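Local structure of sporozoite-specific SAG protein (Toxoplasma gondii, 2WNK) at residues Cys48-Ala51 / Asp52-Glu56; Ile147-Ala150 / Asn151-Thr154. The protein is a SAG2-related surface antigen of the sporozoite stage, built of two SRS domains, and probably acts at the parasite surface. All blocks are in the same frame, centred on the assembly; numbering follows the deposited sequence.

Contact 1: Cys48-Ala51 / Asp52-Glu56; sequences CTTA and DCSNE
The Cys48-Cys53 disulfide ties the end of strand 46-48 to the middle of the hairpin loop that leads to strand 56-58 in the first SRS domain. The two SG atoms, of Cys48 and Cys53, lie 2.0 Å apart, with a torsion of 99° about the S-S bond. Both cysteines are buried. At the mouth of the loop, Cys48 and Glu56 form an antiparallel non-hydrogen-bonded pair, and CG of Glu56 lies 4.1 Å from SG of Cys48. Next to this pair, Thr49 N donates to Asn55 O at 2.9 Å, a nearly straight bond with 169° at the hydrogen. OG1 of Thr49 rests against CB of Asn55, and the two side chains cross at about a right angle. A water lies 2.5 Å from Thr49 OG1 and gives a weak bond to Glu56 O.

The far end is a type I beta turn from Thr50 to Cys53, closed by Cys53 N donating to Thr50 O at 3.0 Å. Overlapping it, Asp52 makes an Asx turn: its OD1 accepts from Ser54 N, which comes from above the carboxylate plane. With chi1 at 54°, Thr50 OG1 faces both Ser54 OG, at 2.8 Å, and Asp52 OD1, at 3.1 Å. Its one proton has both acceptors within reach. Ser54 OG in turn donates to Asn55 OD1, in the carbonyl plane and on a lone pair.

Glu56 OE1 forms a salt bridge with Lys46. Against strand 94-101, Cys48 and Ala51 touch Phe97, and Cys53 touches Leu99.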
loop_
_atom_site.group_PDB
_atom_site.type_symbol
_atom_site.label_atom_id
_atom_site.label_comp_id
_atom_site.label_asym_id
_atom_site.label_seq_id
_atom_site.Cartn_x
_atom_site.Cartn_y
_atom_site.Cartn_z
ATOM N N CYS A 48 -19.672 -6.479 3.624
ATOM C CA CYS A 48 -19.850 -7.914 3.965
ATOM C C CYS A 48 -18.529 -8.496 4.453
ATOM O O CYS A 48 -17.450 -8.009 4.095
ATOM C CB CYS A 48 -20.403 -8.689 2.787
ATOM S SG CYS A 48 -22.017 -8.058 2.396
ATOM N N THR A 49 -18.621 -9.513 5.308
ATOM C CA THR A 49 -17.432 -10.136 5.835
ATOM C C THR A 49 -17.331 -11.595 5.400
ATOM O O THR A 49 -16.430 -12.316 5.808
ATOM C CB THR A 49 -17.385 -10.020 7.385
ATOM O OG1 THR A 49 -18.625 -10.554 7.907
ATOM C CG2 THR A 49 -17.179 -8.532 7.766
ATOM N N THR A 50 -18.275 -12.007 4.559
ATOM C CA THR A 50 -18.203 -13.249 3.807
ATOM C C THR A 50 -18.620 -12.946 2.360
ATOM O O THR A 50 -19.313 -11.947 2.082
ATOM C CB THR A 50 -19.155 -14.304 4.336
ATOM O OG1 THR A 50 -20.458 -13.722 4.365
ATOM C CG2 THR A 50 -18.712 -14.791 5.746
ATOM N N ALA A 51 -18.196 -13.798 1.438
ATOM C CA ALA A 51 -18.394 -13.531 0.010
ATOM C C ALA A 51 -19.875 -13.528 -0.436
ATOM O O ALA A 51 -20.215 -12.978 -1.500
ATOM C CB ALA A 51 -17.574 -14.502 -0.828
ATOM N N ASP A 52 -20.757 -14.155 0.359
ATOM C CA ASP A 52 -22.220 -14.157 0.068
ATOM C C ASP A 52 -23.013 -13.233 0.968
ATOM O O ASP A 52 -24.219 -13.302 0.978
ATOM C CB ASP A 52 -22.808 -15.562 0.141
ATOM C CG ASP A 52 -22.769 -16.159 1.547
ATOM O OD1 ASP A 52 -22.063 -15.599 2.423
ATOM O OD2 ASP A 52 -23.366 -17.224 1.721
ATOM N N CYS A 53 -22.307 -12.344 1.685
ATOM C CA CYS A 53 -22.954 -11.366 2.534
ATOM C C CYS A 53 -23.809 -12.041 3.608
ATOM O O CYS A 53 -24.757 -11.441 4.139
ATOM C CB CYS A 53 -23.765 -10.397 1.693
ATOM S SG CYS A 53 -22.685 -9.213 0.853
ATOM N N SER A 54 -23.480 -13.282 3.962
ATOM C CA SER A 54 -24.159 -13.921 5.097
ATOM C C SER A 54 -23.918 -13.112 6.410
ATOM O O SER A 54 -24.749 -13.134 7.326
ATOM C CB SER A 54 -23.672 -15.368 5.280
ATOM O OG SER A 54 -22.314 -15.356 5.706
ATOM N N ASN A 55 -22.761 -12.455 6.502
ATOM C CA ASN A 55 -22.372 -11.629 7.652
ATOM C C ASN A 55 -21.967 -10.236 7.149
ATOM O O ASN A 55 -21.338 -10.131 6.091
ATOM C CB ASN A 55 -21.199 -12.284 8.386
ATOM C CG ASN A 55 -21.617 -13.521 9.143
ATOM O OD1 ASN A 55 -21.914 -14.550 8.528
ATOM N ND2 ASN A 55 -21.603 -13.455 10.475
ATOM N N GLU A 56 -22.309 -9.199 7.913
ATOM C CA GLU A 56 -21.935 -7.819 7.595
ATOM C C GLU A 56 -21.435 -7.114 8.824
ATOM O O GLU A 56 -21.804 -7.455 9.957
ATOM C CB GLU A 56 -23.151 -7.011 7.160
ATOM C CG GLU A 56 -23.878 -7.509 5.994
ATOM C CD GLU A 56 -25.131 -6.674 5.759
ATOM O OE1 GLU A 56 -25.343 -5.690 6.515
ATOM O OE2 GLU A 56 -25.868 -6.985 4.812
HETATM O O HOH W 1 -19.494 -9.683 10.136
#

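Contact 2: Ile147-Ala150 / Asn151-Thr154; sequences ITAA and NSDT
Ser152 and Ala149 make the one direct hydrogen bond across this tight connection between strands 142-147 and 152-158 of the second SRS domain. Ser152 OG donates to Ala149 O at 2.7 Å, from above the carbonyl plane. The serine oxygen is tucked in over its own backbone (chi1 77°), which places it within bonding distance of that carbonyl.

A water adds a second polar link. It accepts from Thr148 N at 3.0 Å and donates to Ser152 OG at 2.8 Å.

The apolar part is carried by Ile147. Its CD1 lies over the backbone between Asp153 and Thr154, 3.7 Å from Asp153 C, and meets Thr154 CG2 at 3.9 Å. Its other branch, CG2, packs on Ser152 OG. Ile147 also touches Val207 and Val233, one from each of the two sheets that the chain passes between here.

Backbone shape completes the turn. Asn151 has positive phi and psi (52° and 52°), and with Ser152 it faces Val207 in a G1 beta bulge.

Ser152 OG thus acts as donor to a carbonyl and acceptor from water, so one hydroxyl links Ala149 and, through the water, Thr148 to Ser152.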
loop_
_atom_site.group_PDB
_atom_site.type_symbol
_atom_site.label_atom_id
_atom_site.label_comp_id
_atom_site.label_asym_id
_atom_site.label_seq_id
_atom_site.Cartn_x
_atom_site.Cartn_y
_atom_site.Cartn_z
ATOM N N ILE A 147 22.383 1.677 11.045
ATOM C CA ILE A 147 22.757 0.283 11.188
ATOM C C ILE A 147 23.934 0.309 12.166
ATOM O O ILE A 147 24.966 0.953 11.890
ATOM C CB ILE A 147 23.257 -0.299 9.829
ATOM C CG1 ILE A 147 22.063 -0.471 8.878
ATOM C CG2 ILE A 147 23.920 -1.655 10.020
ATOM C CD1 ILE A 147 21.118 -1.622 9.307
ATOM N N THR A 148 23.832 -0.425 13.272
ATOM C CA THR A 148 24.843 -0.370 14.306
ATOM C C THR A 148 25.417 -1.750 14.544
ATOM O O THR A 148 26.297 -1.900 15.396
ATOM C CB THR A 148 24.267 0.182 15.629
ATOM O OG1 THR A 148 23.133 -0.603 16.027
ATOM C CG2 THR A 148 23.775 1.602 15.398
ATOM N N ALA A 149 24.825 -2.777 13.932
ATOM C CA ALA A 149 25.342 -4.174 14.129
ATOM C C ALA A 149 25.611 -4.862 12.783
ATOM O O ALA A 149 24.914 -4.590 11.773
ATOM C CB ALA A 149 24.326 -5.000 14.898
ATOM N N ALA A 150 26.589 -5.759 12.803
ATOM C CA ALA A 150 26.768 -6.673 11.666
ATOM C C ALA A 150 25.528 -7.533 11.497
ATOM O O ALA A 150 24.690 -7.653 12.452
ATOM C CB ALA A 150 28.023 -7.567 11.821
ATOM N N ASN A 151 25.328 -8.057 10.280
ATOM C CA ASN A 151 24.236 -9.026 10.059
ATOM C C ASN A 151 22.902 -8.513 10.553
ATOM O O ASN A 151 22.148 -9.233 11.241
ATOM C CB ASN A 151 24.586 -10.318 10.781
ATOM C CG ASN A 151 25.967 -10.762 10.450
ATOM O OD1 ASN A 151 26.293 -10.938 9.280
ATOM N ND2 ASN A 151 26.803 -10.882 11.454
ATOM N N SER A 152 22.579 -7.314 10.097
ATOM C CA SER A 152 21.323 -6.689 10.519
ATOM C C SER A 152 20.688 -5.859 9.413
ATOM O O SER A 152 21.315 -5.620 8.365
ATOM C CB SER A 152 21.544 -5.867 11.805
ATOM O OG SER A 152 22.187 -4.608 11.522
ATOM N N ASP A 153 19.467 -5.415 9.664
ATOM C CA ASP A 153 18.670 -4.665 8.674
ATOM C C ASP A 153 17.905 -3.525 9.274
ATOM O O ASP A 153 17.656 -3.530 10.489
ATOM C CB ASP A 153 17.772 -5.612 7.837
ATOM C CG ASP A 153 16.784 -6.438 8.669
ATOM O OD1 ASP A 153 15.919 -5.854 9.350
ATOM O OD2 ASP A 153 16.822 -7.652 8.627
ATOM N N THR A 154 17.562 -2.549 8.426
ATOM C CA THR A 154 16.673 -1.456 8.819
ATOM C C THR A 154 15.773 -1.199 7.615
ATOM O O THR A 154 16.127 -1.460 6.474
ATOM C CB THR A 154 17.456 -0.154 9.237
ATOM O OG1 THR A 154 16.568 0.761 9.896
ATOM C CG2 THR A 154 18.121 0.530 8.046
HETATM O O HOH W 2 21.548 -2.389 13.067
#

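From the N terminus, contact 1 comes first. Residues 48-56 close the loop between strands 46-48 and 56-58, within the first SRS domain, against strand 94-101. The chain then finishes that domain and enters the second. There, contact 2 closes the turn between strands 142-147 and 152-158, which belong to different sheets. The two loops follow in series and neither nest nor cross. The centres of contact 1 and contact 2 are about 45 Å apart, on opposite sides of the chain's centre. The nearest atoms of contact 1 and contact 2 are about 33 Å apart. Each lies within its own SRS domain range and does not touch the other. Contact 1 lies within a hairpin, contact 2 at a crossing between sheets.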